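Local coordinates for protein of unknown function DUF574 (Streptomyces avermitilis, PDB 3GIW), which is of unknown function but belongs to an S-adenosylmethionine-dependent methyltransferase family, binds S-adenosyl-L-homocysteine and so probably transfers methyl groups, at residues Q81-G86 / V162-I167; A138-P143 / V180-R185; A168-V173 / R225-A230; L196-G201 / E234-L239; P244-V249 / Y270-R275. All blocks are in the same frame, centred on the assembly; numbering follows the deposited sequence.

Interaction 1. Residues Q81-G86 / V162-I167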
# COMPACT_ATOMS: atom_id res chain seq x y z
N GLN A 81 -7.68 -3.27 -14.32
CA GLN A 81 -8.15 -4.01 -13.15
C GLN A 81 -7.09 -3.96 -12.06
O GLN A 81 -5.91 -4.22 -12.32
CB GLN A 81 -8.38 -5.48 -13.52
CG GLN A 81 -9.39 -5.68 -14.65
CD GLN A 81 -9.81 -7.12 -14.76
OE1 GLN A 81 -11.00 -7.46 -14.56
NE2 GLN A 81 -8.84 -8.01 -15.06
N PHE A 82 -7.52 -3.69 -10.83
CA PHE A 82 -6.62 -3.54 -9.69
C PHE A 82 -7.17 -4.29 -8.49
O PHE A 82 -8.38 -4.23 -8.21
CB PHE A 82 -6.48 -2.04 -9.32
CG PHE A 82 -5.90 -1.20 -10.42
CD1 PHE A 82 -6.68 -0.84 -11.52
CD2 PHE A 82 -4.57 -0.81 -10.38
CE1 PHE A 82 -6.15 -0.08 -12.58
CE2 PHE A 82 -4.04 -0.08 -11.45
CZ PHE A 82 -4.82 0.29 -12.51
N LEU A 83 -6.27 -4.96 -7.76
CA LEU A 83 -6.53 -5.61 -6.50
C LEU A 83 -5.59 -4.99 -5.46
O LEU A 83 -4.39 -5.21 -5.48
CB LEU A 83 -6.29 -7.11 -6.62
CG LEU A 83 -6.51 -7.93 -5.35
CD1 LEU A 83 -7.84 -7.68 -4.64
CD2 LEU A 83 -6.35 -9.46 -5.63
N ASP A 84 -6.18 -4.21 -4.54
CA ASP A 84 -5.42 -3.42 -3.57
C ASP A 84 -5.52 -4.05 -2.20
O ASP A 84 -6.60 -4.14 -1.59
CB ASP A 84 -6.00 -2.01 -3.52
CG ASP A 84 -5.16 -1.05 -2.67
OD1 ASP A 84 -3.92 -1.05 -2.76
OD2 ASP A 84 -5.78 -0.22 -1.93
N ILE A 85 -4.38 -4.53 -1.69
CA ILE A 85 -4.32 -5.28 -0.45
C ILE A 85 -3.79 -4.37 0.66
O ILE A 85 -2.65 -3.91 0.58
CB ILE A 85 -3.38 -6.53 -0.59
CG1 ILE A 85 -3.80 -7.37 -1.80
CG2 ILE A 85 -3.34 -7.32 0.75
CD1 ILE A 85 -5.16 -7.92 -1.73
N GLY A 86 -4.60 -4.10 1.67
CA GLY A 86 -4.21 -3.14 2.72
C GLY A 86 -4.52 -1.70 2.33
O GLY A 86 -3.67 -0.82 2.37
N VAL A 162 -4.32 -7.96 -14.22
CA VAL A 162 -4.63 -7.25 -12.97
C VAL A 162 -3.33 -6.68 -12.38
O VAL A 162 -2.29 -7.33 -12.46
CB VAL A 162 -5.23 -8.26 -11.95
CG1 VAL A 162 -5.50 -7.61 -10.60
CG2 VAL A 162 -6.58 -8.88 -12.44
N ALA A 163 -3.39 -5.46 -11.84
CA ALA A 163 -2.30 -4.94 -10.99
C ALA A 163 -2.62 -5.22 -9.52
O ALA A 163 -3.64 -4.75 -9.00
CB ALA A 163 -2.11 -3.47 -11.17
N LEU A 164 -1.74 -5.99 -8.89
CA LEU A 164 -1.78 -6.32 -7.49
C LEU A 164 -0.97 -5.24 -6.78
O LEU A 164 0.24 -5.16 -6.97
CB LEU A 164 -1.19 -7.70 -7.24
CG LEU A 164 -1.15 -8.18 -5.80
CD1 LEU A 164 -2.53 -8.33 -5.17
CD2 LEU A 164 -0.38 -9.51 -5.69
N THR A 165 -1.67 -4.41 -5.99
CA THR A 165 -1.02 -3.33 -5.22
C THR A 165 -0.95 -3.69 -3.74
O THR A 165 -1.99 -3.96 -3.10
CB THR A 165 -1.68 -1.95 -5.50
OG1 THR A 165 -3.06 -1.99 -5.21
CG2 THR A 165 -1.58 -1.60 -6.99
N VAL A 166 0.26 -3.74 -3.18
CA VAL A 166 0.51 -4.11 -1.78
C VAL A 166 1.39 -2.97 -1.22
O VAL A 166 2.61 -3.08 -1.21
CB VAL A 166 1.18 -5.50 -1.64
CG1 VAL A 166 1.25 -5.89 -0.18
CG2 VAL A 166 0.38 -6.57 -2.44
N ILE A 167 0.72 -1.88 -0.82
CA ILE A 167 1.36 -0.61 -0.52
C ILE A 167 1.23 -0.26 0.96
O ILE A 167 0.15 -0.29 1.55
CB ILE A 167 0.75 0.48 -1.42
CG1 ILE A 167 1.02 0.12 -2.90
CG2 ILE A 167 1.33 1.86 -1.03
CD1 ILE A 167 0.40 1.02 -3.96
O HOH W 1 -2.11 -1.49 -0.62
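Asp84 and Thr165 face each other across two parallel strands, 81-85 and 163-167, whose axes approach to 4.8 Å at 23°. Four backbone bonds stitch the pair: Ala163 N to Gln81 O, Leu83 N to Ala163 O, Thr165 N to Leu83 O, and the straightest, Ile85 N to Thr165 O (2.8 Å, 177°). Packing is tight: on one face Ala163 CB lies 3.7 Å from Phe82 CD2, beneath helix 95-102; on the other, Leu164 CD1 runs beside Leu83 and reaches Ile85 CG1 at 3.7 Å. Thr165 OG1, set between backbone N and carbonyl carbon, donates to Asp84 OD1 over 2.8 Å, on the anti side and 26° out of the carboxylate plane. Asp84 OD2 bonds to Thr87 OG1. The carboxyl ends are looser: Ile85 O and Ile167 N stand 4.2 Å apart, and water 1 fills in, accepting from Ile167 N at 2.9 Å, with Ile85 O and Asp84 OD1 as acceptors it need not serve at once. A leucine in place of Asp84 would probably leave the Thr165 hydroxyl without its acceptor and water 1 less firmly placed. Apolar packing thus gives way to one carboxylate, one hydroxyl and one water beside the cofactor-binding region.

Interaction 2. Residues A138-P143 / V180-R185; sequences ADMLDP and VGIVRR
Ile182, on helix 179-187, sends its side chain into the loop 138-143. Its CB points toward that loop and there the chain divides. The CG2 branch, anti to the backbone N, lies 3.1 Å from Met140 O, a short carbon-to-carbonyl approach; the same methyl is 4.2 Å from Met140 CB and 4.4 Å from Pro143 CG, so one branch sits among three groups of the loop. CG1 takes the other direction, anti to the carbonyl carbon (chi1 -69°), and carries CD1 obliquely across the end of Leu141. There Ile182 CD1 and Leu141 CD2 are modelled only 3.2 Å apart, tighter than a normal methyl contact, and that exact distance is doubtful. One helical turn farther on, Arg185 CG packs 3.9 Å from Pro143 CB, using the aliphatic part of the arginine rather than its charged end.

The loop keeps its shape by its own bonds. A type I turn runs from Asp139 to Asp142, closed by Asp142 N to Asp139 O at 2.9 Å, and Asp139 OD1 accepts from Leu141 N over 3.1 Å in an Asx turn. Asp139 and Met140 bind S-adenosyl-L-homocysteine; in this model, which lacks that ligand, a glycerol bonds to Met140 N and probably marks part of the pocket. No hydrogen bond crosses: helix 179-187 packs carbon groups on the connection from strand 132-137 into helix 143-147, while Met140, a selenomethionine, also packs against Ile85 of strand 81-85 and Val173 in the loop after strand 163-167.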
# COMPACT_ATOMS: atom_id res chain seq x y z
N ALA A 138 -10.86 -8.55 4.85
CA ALA A 138 -10.13 -9.83 4.85
C ALA A 138 -8.69 -9.60 5.25
O ALA A 138 -8.17 -8.49 5.15
CB ALA A 138 -10.23 -10.51 3.49
N ASP A 139 -8.06 -10.71 5.66
CA ASP A 139 -6.67 -10.72 6.09
C ASP A 139 -5.81 -11.41 5.03
O ASP A 139 -6.12 -12.54 4.60
CB ASP A 139 -6.56 -11.52 7.39
CG ASP A 139 -5.28 -11.23 8.15
OD1 ASP A 139 -4.22 -11.05 7.52
OD2 ASP A 139 -5.35 -11.18 9.40
N MSE A 140 -4.75 -10.72 4.61
CA MSE A 140 -3.86 -11.25 3.56
C MSE A 140 -3.18 -12.57 3.95
O MSE A 140 -2.69 -13.29 3.09
CB MSE A 140 -2.83 -10.21 3.12
CG MSE A 140 -1.81 -9.83 4.16
SE MSE A 140 -0.77 -8.24 3.71
CE MSE A 140 0.11 -8.60 2.65
N LEU A 141 -3.19 -12.89 5.24
CA LEU A 141 -2.73 -14.21 5.69
C LEU A 141 -3.57 -15.39 5.18
O LEU A 141 -3.14 -16.55 5.23
CB LEU A 141 -2.65 -14.24 7.22
CG LEU A 141 -1.65 -13.24 7.80
CD1 LEU A 141 -1.64 -13.24 9.31
CD2 LEU A 141 -0.25 -13.53 7.27
N ASP A 142 -4.78 -15.11 4.68
CA ASP A 142 -5.63 -16.10 4.07
C ASP A 142 -5.97 -15.66 2.65
O ASP A 142 -7.04 -15.15 2.39
CB ASP A 142 -6.91 -16.27 4.91
CG ASP A 142 -7.82 -17.39 4.40
OD1 ASP A 142 -7.50 -18.08 3.40
OD2 ASP A 142 -8.89 -17.56 5.01
N PRO A 143 -5.00 -15.81 1.73
CA PRO A 143 -5.33 -15.49 0.33
C PRO A 143 -6.64 -16.03 -0.27
O PRO A 143 -7.23 -15.33 -1.11
CB PRO A 143 -4.09 -16.00 -0.43
CG PRO A 143 -2.95 -15.93 0.60
CD PRO A 143 -3.58 -16.18 1.93
N VAL A 180 6.80 -12.96 1.65
CA VAL A 180 7.08 -13.16 0.23
C VAL A 180 6.12 -14.22 -0.31
O VAL A 180 5.57 -14.05 -1.39
CB VAL A 180 8.57 -13.55 -0.00
CG1 VAL A 180 8.80 -14.03 -1.44
CG2 VAL A 180 9.51 -12.36 0.36
N GLY A 181 5.95 -15.33 0.41
CA GLY A 181 5.03 -16.38 -0.03
C GLY A 181 3.59 -15.94 -0.16
O GLY A 181 2.89 -16.32 -1.11
N ILE A 182 3.13 -15.14 0.77
CA ILE A 182 1.75 -14.64 0.74
C ILE A 182 1.56 -13.76 -0.49
O ILE A 182 0.59 -13.93 -1.25
CB ILE A 182 1.44 -13.79 1.97
CG1 ILE A 182 1.41 -14.69 3.19
CG2 ILE A 182 0.11 -12.98 1.80
CD1 ILE A 182 1.32 -13.89 4.47
N VAL A 183 2.47 -12.82 -0.71
CA VAL A 183 2.34 -11.96 -1.88
C VAL A 183 2.34 -12.77 -3.17
O VAL A 183 1.49 -12.54 -4.07
CB VAL A 183 3.43 -10.88 -1.88
CG1 VAL A 183 3.51 -10.21 -3.26
CG2 VAL A 183 3.17 -9.88 -0.77
N ARG A 184 3.26 -13.72 -3.29
CA ARG A 184 3.37 -14.49 -4.51
C ARG A 184 2.17 -15.44 -4.67
O ARG A 184 1.80 -15.77 -5.79
CB ARG A 184 4.76 -15.11 -4.63
CG ARG A 184 5.83 -13.95 -4.68
CD ARG A 184 5.65 -12.98 -5.90
NE ARG A 184 5.93 -13.76 -7.11
CZ ARG A 184 7.10 -13.79 -7.74
NH1 ARG A 184 8.08 -13.01 -7.36
NH2 ARG A 184 7.25 -14.60 -8.80
N ARG A 185 1.55 -15.88 -3.58
CA ARG A 185 0.31 -16.67 -3.67
C ARG A 185 -0.86 -15.85 -4.23
O ARG A 185 -1.66 -16.35 -5.01
CB ARG A 185 -0.06 -17.23 -2.30
CG ARG A 185 -1.33 -18.04 -2.24
CD ARG A 185 -1.29 -19.26 -3.20
NE ARG A 185 -2.58 -19.94 -3.23
CZ ARG A 185 -3.57 -19.65 -4.08
NH1 ARG A 185 -3.41 -18.73 -5.00
NH2 ARG A 185 -4.73 -20.31 -4.02

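Interaction 3. Residues A168-V173 / R225-A230; sequences AIVHFV and RLRTHA
The loop leaving strand 163-167, with its short 3-10 turn 170-172, is joined here to the extended run that leads into helix 229-234: Arg225 and Arg227 donate to carbonyl groups of the turn and of Val173 just after it. The firm bond is Arg225 N to His171 O, 2.8 Å long with an angle of 164° at the hydrogen, the donor lying in the carbonyl plane. Arg227 adds two weak ones. Its chain is extended from CG to NE, which carries the guanidinium across to the turn edge-on: NH1 lies 3.5 Å from Val170 O, and NH2 lies 3.4 Å from Val173 O. Arg225 CG rests over one face of that guanidinium, 3.7 Å above its plane and offset to the rim.

Arg225 itself is bent at chi2 (59°), which turns its NH1 back to Leu226 O at 2.8 Å, in the plane of its own guanidinium. Salt bridges to Asp175 and Glu231 fix the rest of that group. One firm backbone bond and two weak bonds from an arginine edge thus hold the loop beyond the carboxyl end of a central strand, the edge at which Rossmann-fold methyltransferases bind their cofactor.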
# COMPACT_ATOMS: atom_id res chain seq x y z
N ALA A 168 2.38 -0.01 1.59
CA ALA A 168 2.42 0.44 2.99
C ALA A 168 1.78 -0.58 3.93
O ALA A 168 1.08 -0.22 4.89
CB ALA A 168 1.79 1.86 3.13
N ILE A 169 2.00 -1.87 3.67
CA ILE A 169 1.43 -2.95 4.50
C ILE A 169 2.40 -4.08 4.86
O ILE A 169 2.35 -4.64 5.95
CB ILE A 169 0.16 -3.57 3.83
CG1 ILE A 169 -0.34 -4.77 4.65
CG2 ILE A 169 0.45 -4.01 2.42
CD1 ILE A 169 -1.75 -5.17 4.35
N VAL A 170 3.31 -4.43 3.95
CA VAL A 170 4.05 -5.65 4.10
C VAL A 170 4.99 -5.68 5.32
O VAL A 170 5.33 -6.77 5.87
CB VAL A 170 4.76 -6.02 2.76
CG1 VAL A 170 6.12 -5.33 2.62
CG2 VAL A 170 4.89 -7.54 2.67
N HIS A 171 5.43 -4.51 5.76
CA HIS A 171 6.32 -4.45 6.93
C HIS A 171 5.58 -4.80 8.23
O HIS A 171 6.22 -5.00 9.26
CB HIS A 171 6.99 -3.08 7.04
CG HIS A 171 6.16 -1.97 6.48
ND1 HIS A 171 6.29 -1.53 5.18
CD2 HIS A 171 5.10 -1.31 7.00
CE1 HIS A 171 5.41 -0.57 4.96
NE2 HIS A 171 4.67 -0.42 6.05
N PHE A 172 4.26 -4.91 8.18
CA PHE A 172 3.48 -5.42 9.31
C PHE A 172 3.29 -6.95 9.32
O PHE A 172 2.71 -7.51 10.26
CB PHE A 172 2.13 -4.70 9.43
CG PHE A 172 2.26 -3.23 9.71
CD1 PHE A 172 2.77 -2.80 10.95
CD2 PHE A 172 1.88 -2.31 8.75
CE1 PHE A 172 2.90 -1.44 11.21
CE2 PHE A 172 2.02 -0.93 9.01
CZ PHE A 172 2.52 -0.52 10.23
N VAL A 173 3.79 -7.61 8.27
CA VAL A 173 3.90 -9.05 8.19
C VAL A 173 5.37 -9.40 8.54
O VAL A 173 6.36 -9.14 7.79
CB VAL A 173 3.56 -9.60 6.79
CG1 VAL A 173 3.47 -11.15 6.84
CG2 VAL A 173 2.23 -8.97 6.20
N ARG A 225 8.65 -5.61 10.41
CA ARG A 225 9.81 -6.20 9.79
C ARG A 225 10.26 -5.24 8.68
O ARG A 225 9.64 -5.19 7.62
CB ARG A 225 9.51 -7.58 9.22
CG ARG A 225 10.68 -8.19 8.48
CD ARG A 225 11.93 -8.34 9.39
NE ARG A 225 12.77 -9.39 8.85
CZ ARG A 225 13.73 -9.22 7.95
NH1 ARG A 225 14.11 -8.03 7.53
NH2 ARG A 225 14.38 -10.29 7.49
N LEU A 226 11.31 -4.48 8.97
CA LEU A 226 11.96 -3.60 8.00
C LEU A 226 13.01 -4.38 7.24
O LEU A 226 13.69 -5.24 7.81
CB LEU A 226 12.50 -2.33 8.71
CG LEU A 226 11.42 -1.52 9.44
CD1 LEU A 226 12.12 -0.37 10.13
CD2 LEU A 226 10.28 -1.03 8.53
N ARG A 227 13.13 -4.08 5.95
CA ARG A 227 13.92 -4.87 5.02
C ARG A 227 15.03 -4.10 4.31
O ARG A 227 14.89 -2.88 4.06
CB ARG A 227 12.97 -5.49 3.99
CG ARG A 227 12.12 -6.59 4.54
CD ARG A 227 11.11 -7.15 3.53
NE ARG A 227 10.41 -8.30 4.13
CZ ARG A 227 9.32 -8.23 4.89
NH1 ARG A 227 8.73 -7.09 5.15
NH2 ARG A 227 8.79 -9.35 5.37
N THR A 228 16.10 -4.81 3.99
CA THR A 228 17.14 -4.27 3.12
C THR A 228 16.72 -4.31 1.65
O THR A 228 15.74 -4.97 1.29
CB THR A 228 18.43 -5.07 3.28
OG1 THR A 228 18.16 -6.41 2.82
CG2 THR A 228 18.93 -5.04 4.75
N HIS A 229 17.49 -3.66 0.79
CA HIS A 229 17.24 -3.75 -0.65
C HIS A 229 17.24 -5.22 -1.14
O HIS A 229 16.37 -5.64 -1.90
CB HIS A 229 18.26 -2.88 -1.42
CG HIS A 229 17.95 -2.73 -2.87
ND1 HIS A 229 18.29 -3.68 -3.80
CD2 HIS A 229 17.31 -1.75 -3.55
CE1 HIS A 229 17.87 -3.30 -4.99
NE2 HIS A 229 17.28 -2.12 -4.87
N ALA A 230 18.24 -6.00 -0.69
CA ALA A 230 18.32 -7.42 -1.06
C ALA A 230 17.07 -8.20 -0.65
O ALA A 230 16.58 -9.04 -1.41
CB ALA A 230 19.55 -8.11 -0.47

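Interaction 4. Residues L196-G201 / E234-L239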
# COMPACT_ATOMS: atom_id res chain seq x y z
N LEU A 196 2.78 -6.41 -10.23
CA LEU A 196 2.92 -6.29 -8.77
C LEU A 196 3.52 -4.92 -8.51
O LEU A 196 4.55 -4.58 -9.09
CB LEU A 196 3.83 -7.39 -8.24
CG LEU A 196 4.15 -7.30 -6.73
CD1 LEU A 196 2.91 -7.42 -5.83
CD2 LEU A 196 5.19 -8.38 -6.34
N ALA A 197 2.89 -4.15 -7.63
CA ALA A 197 3.39 -2.82 -7.19
C ALA A 197 3.43 -2.86 -5.66
O ALA A 197 2.41 -3.18 -5.02
CB ALA A 197 2.49 -1.68 -7.66
N MSE A 198 4.57 -2.49 -5.09
CA MSE A 198 4.73 -2.49 -3.65
C MSE A 198 5.52 -1.29 -3.15
O MSE A 198 6.41 -0.78 -3.79
CB MSE A 198 5.49 -3.74 -3.18
CG MSE A 198 4.88 -5.08 -3.63
SE MSE A 198 5.82 -6.59 -2.82
CE MSE A 198 5.30 -6.29 -0.99
N SER A 199 5.22 -0.90 -1.91
CA SER A 199 6.15 -0.08 -1.12
C SER A 199 6.54 -0.90 0.11
O SER A 199 5.65 -1.50 0.79
CB SER A 199 5.62 1.30 -0.78
OG SER A 199 4.49 1.24 0.04
N ILE A 200 7.83 -0.92 0.43
CA ILE A 200 8.43 -1.79 1.43
C ILE A 200 9.29 -0.98 2.42
O ILE A 200 10.23 -0.29 2.01
CB ILE A 200 9.31 -2.85 0.72
CG1 ILE A 200 8.46 -3.73 -0.23
CG2 ILE A 200 10.05 -3.78 1.70
CD1 ILE A 200 9.25 -4.62 -1.20
N GLY A 201 8.95 -1.07 3.70
CA GLY A 201 9.64 -0.28 4.73
C GLY A 201 11.08 -0.75 4.92
O GLY A 201 11.39 -1.97 4.85
N GLU A 234 13.53 -10.03 -3.12
CA GLU A 234 12.92 -11.37 -3.08
C GLU A 234 11.47 -11.36 -3.57
O GLU A 234 10.99 -12.32 -4.21
CB GLU A 234 12.96 -11.98 -1.67
CG GLU A 234 12.78 -13.50 -1.72
CD GLU A 234 12.83 -14.18 -0.37
OE1 GLU A 234 13.10 -13.49 0.65
OE2 GLU A 234 12.65 -15.45 -0.36
N PHE A 235 10.72 -10.31 -3.25
CA PHE A 235 9.34 -10.21 -3.74
C PHE A 235 9.22 -10.18 -5.28
O PHE A 235 8.16 -10.52 -5.80
CB PHE A 235 8.64 -8.95 -3.18
CG PHE A 235 8.41 -8.97 -1.69
CD1 PHE A 235 7.27 -9.53 -1.15
CD2 PHE A 235 9.34 -8.43 -0.84
CE1 PHE A 235 7.07 -9.56 0.22
CE2 PHE A 235 9.14 -8.46 0.55
CZ PHE A 235 8.02 -9.01 1.07
N PHE A 236 10.26 -9.75 -5.98
CA PHE A 236 10.15 -9.48 -7.41
C PHE A 236 10.92 -10.51 -8.27
O PHE A 236 11.01 -10.37 -9.50
CB PHE A 236 10.61 -8.05 -7.68
CG PHE A 236 9.70 -7.03 -7.09
CD1 PHE A 236 8.58 -6.64 -7.76
CD2 PHE A 236 9.97 -6.46 -5.84
CE1 PHE A 236 7.72 -5.69 -7.23
CE2 PHE A 236 9.10 -5.52 -5.32
CZ PHE A 236 7.97 -5.13 -6.02
N GLU A 237 11.47 -11.54 -7.63
CA GLU A 237 12.17 -12.62 -8.37
C GLU A 237 11.26 -13.28 -9.39
O GLU A 237 10.13 -13.62 -9.09
CB GLU A 237 12.73 -13.66 -7.41
CG GLU A 237 13.93 -13.15 -6.63
CD GLU A 237 15.21 -12.98 -7.47
OE1 GLU A 237 15.36 -13.68 -8.50
OE2 GLU A 237 16.08 -12.15 -7.09
N GLY A 238 11.75 -13.45 -10.62
CA GLY A 238 10.92 -14.01 -11.68
C GLY A 238 9.99 -13.03 -12.37
O GLY A 238 9.31 -13.40 -13.32
N LEU A 239 9.91 -11.80 -11.86
CA LEU A 239 9.13 -10.71 -12.47
C LEU A 239 10.04 -9.71 -13.19
O LEU A 239 11.25 -9.67 -12.95
CB LEU A 239 8.30 -9.97 -11.40
CG LEU A 239 7.42 -10.84 -10.51
CD1 LEU A 239 6.61 -10.04 -9.48
CD2 LEU A 239 6.49 -11.68 -11.37
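Met198 and Phe235 form the centre of this contact, a Met-aromatic pair between strand 195-201 and the turn 234-239. The selenium of this selenomethionine lies 3.7 Å from Phe235 CD1, oblique to the ring. A bend at chi3 (67°) then brings the methyl CE over the ring face, 4.0 Å from the centroid and 21° off the normal, a CH-pi contact. Phe236 slides past the same side chain in the opposite sense, its CZ 3.9 Å from Met198 CG. Ile200 and Leu196 extend the contact: Ile200 CD1 meets Phe235 CD2 at 3.8 Å and also comes up to the edge of the Phe236 ring, and Leu196 CD2 lies 3.8 Å from both Phe236 CE1 and Leu239 CD1.

Farther out, the two aromatic residues are positioned by overlapping turns, type I from Glu234 to Glu237 and type II from Phe236 to Leu239, the second closed by Leu239 N to Phe236 O at 3.0 Å. Arg184 of helix 179-187 bonds through NH1 to Phe235 O and Glu237 O, tying the turn to that helix. An alanine at Phe235 would remove the ring beneath the methyl and is likely to leave a gap beside Met198 and Ile200, with the selenomethionine tip able to turn. With no hydrogen bond across it, the contact packs the loop before strand 240-248 on the face of strand 195-201 that carries Leu196, Met198 and Ile200, in the Rossmann-type sheet of the methyltransferase fold.

Interaction 5. Residues P244-V249 / Y270-R275; sequences PGIVQV and YGAVAR
Val247 O accepts the shortest bond between the two strands, from Gly271 N at 2.8 Å and 171°, nearly straight along the carbonyl direction, and Tyr270 CA also approaches that oxygen. The return bond, Val247 N to Gly271 O, is longer at 3.2 Å, its donor in the carbonyl plane. Together they define a hydrogen-bonded antiparallel pair, followed by the non-hydrogen-bonded pair Gln248 and Tyr270.

Side chains pack beside this ladder. Ile246 splits: CG1, anti to the carbonyl carbon, lies 3.6 Å from Ala272 CB, while CG2 touches Tyr270 CB at 3.9 Å, the two side chains crossing at about a right angle. The Tyr270 ring turns an edge to the peptide carbon of Val247. Val249 CG1 lies 3.7 Å from Gly271 N; with no side chain on Gly271, this methyl can lie close to the strand backbone. At the break in strand 240-248, water 2 bridges Gly245 O (2.8 Å) and Val273 N (3.0 Å, the water accepting), and Val273 also pairs by backbone with Val242.

Outside the pair, Tyr270 OH bonds to Glu204, and His229 meets the Tyr270 ring edge-to-face while its NE2 bonds to Ile246 O, fixing this end of the strand. Val249 and Val273 both pack on Trp65 of helix 55-75. Strand 269-275 lies between 195-201 and 240-248, antiparallel to both; that reversed strand, inserted in the order 3-2-1-4-5-7-6, is the signature of the class I methyltransferase fold.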
# COMPACT_ATOMS: atom_id res chain seq x y z
N PRO A 244 12.93 2.62 -12.74
CA PRO A 244 14.31 2.38 -12.35
C PRO A 244 14.54 1.20 -11.39
O PRO A 244 15.60 1.12 -10.75
CB PRO A 244 14.68 3.69 -11.65
CG PRO A 244 13.40 4.11 -10.99
CD PRO A 244 12.30 3.68 -11.92
N GLY A 245 13.60 0.27 -11.30
CA GLY A 245 13.74 -0.85 -10.38
C GLY A 245 13.25 -0.53 -8.97
O GLY A 245 12.22 0.12 -8.79
N ILE A 246 13.94 -1.09 -8.00
CA ILE A 246 13.55 -0.94 -6.59
C ILE A 246 14.38 0.21 -6.00
O ILE A 246 15.60 0.09 -5.85
CB ILE A 246 13.79 -2.24 -5.77
CG1 ILE A 246 13.06 -3.44 -6.42
CG2 ILE A 246 13.37 -2.07 -4.31
CD1 ILE A 246 13.54 -4.83 -5.88
N VAL A 247 13.71 1.33 -5.76
CA VAL A 247 14.37 2.57 -5.32
C VAL A 247 13.58 3.27 -4.25
O VAL A 247 12.42 2.96 -4.02
CB VAL A 247 14.58 3.55 -6.48
CG1 VAL A 247 15.44 2.94 -7.60
CG2 VAL A 247 13.24 4.03 -7.06
N GLN A 248 14.20 4.19 -3.51
CA GLN A 248 13.42 4.97 -2.57
C GLN A 248 12.24 5.65 -3.28
O GLN A 248 12.37 6.12 -4.39
CB GLN A 248 14.28 6.01 -1.84
CG GLN A 248 15.24 5.41 -0.82
CD GLN A 248 15.94 6.56 -0.08
OE1 GLN A 248 16.80 7.25 -0.65
NE2 GLN A 248 15.52 6.81 1.17
N VAL A 249 11.07 5.69 -2.64
CA VAL A 249 9.85 6.11 -3.32
C VAL A 249 9.93 7.47 -3.96
O VAL A 249 9.34 7.68 -5.05
CB VAL A 249 8.57 6.03 -2.46
CG1 VAL A 249 8.19 4.60 -2.23
CG2 VAL A 249 8.66 6.80 -1.14
N TYR A 270 11.08 1.73 0.15
CA TYR A 270 11.36 1.37 -1.24
C TYR A 270 10.06 1.25 -2.00
O TYR A 270 9.05 0.81 -1.44
CB TYR A 270 12.09 0.03 -1.32
CG TYR A 270 13.51 0.04 -0.84
CD1 TYR A 270 14.48 0.81 -1.46
CD2 TYR A 270 13.91 -0.76 0.22
CE1 TYR A 270 15.79 0.79 -1.04
CE2 TYR A 270 15.24 -0.78 0.66
CZ TYR A 270 16.17 0.02 0.03
OH TYR A 270 17.51 0.05 0.41
N GLY A 271 10.07 1.60 -3.27
CA GLY A 271 8.96 1.35 -4.19
C GLY A 271 9.42 0.65 -5.44
O GLY A 271 10.55 0.80 -5.88
N ALA A 272 8.52 -0.18 -5.99
CA ALA A 272 8.80 -0.92 -7.20
C ALA A 272 7.53 -1.42 -7.86
O ALA A 272 6.52 -1.67 -7.18
CB ALA A 272 9.72 -2.14 -6.89
N VAL A 273 7.61 -1.55 -9.19
CA VAL A 273 6.51 -2.08 -10.01
C VAL A 273 7.15 -3.06 -10.98
O VAL A 273 8.22 -2.77 -11.56
CB VAL A 273 5.85 -0.94 -10.80
CG1 VAL A 273 4.73 -1.48 -11.74
CG2 VAL A 273 5.29 0.11 -9.84
N ALA A 274 6.51 -4.22 -11.19
CA ALA A 274 7.06 -5.25 -12.06
C ALA A 274 5.94 -6.03 -12.77
O ALA A 274 4.89 -6.25 -12.21
CB ALA A 274 7.91 -6.22 -11.29
N ARG A 275 6.25 -6.47 -14.00
CA ARG A 275 5.32 -7.23 -14.85
C ARG A 275 5.52 -8.73 -14.68
O ARG A 275 6.67 -9.22 -14.60
CB ARG A 275 5.57 -6.88 -16.32
CG ARG A 275 4.61 -7.54 -17.32
CD ARG A 275 4.74 -6.91 -18.71
NE ARG A 275 3.79 -7.47 -19.66
CZ ARG A 275 3.91 -8.65 -20.26
NH1 ARG A 275 4.96 -9.44 -20.02
NH2 ARG A 275 2.96 -9.05 -21.11
O HOH W 2 10.01 -0.26 -10.41

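Overall arrangement
Along the chain, interaction 1 opens first: strand 81-85 is joined to strand 163-167 across 75 residues that include the loop 138-143. Interaction 2 crosses interaction 1, its loop lying between those strands and its helix 179-187 following the second. Interaction 3 opens at 168-173 and crosses interaction 2 as well, since its partner 225-230 comes after that helix. Interaction 4 starts between the halves of interaction 3 and ends after it, crossing again. Interaction 5 is in series, closing the C-terminal end. Interactions 1 and 5 pair strands of one sheet, whereas interaction 4 packs a loop on the face of strand 195-201; interactions 2 and 3 involve loops near the S-adenosyl-L-homocysteine site.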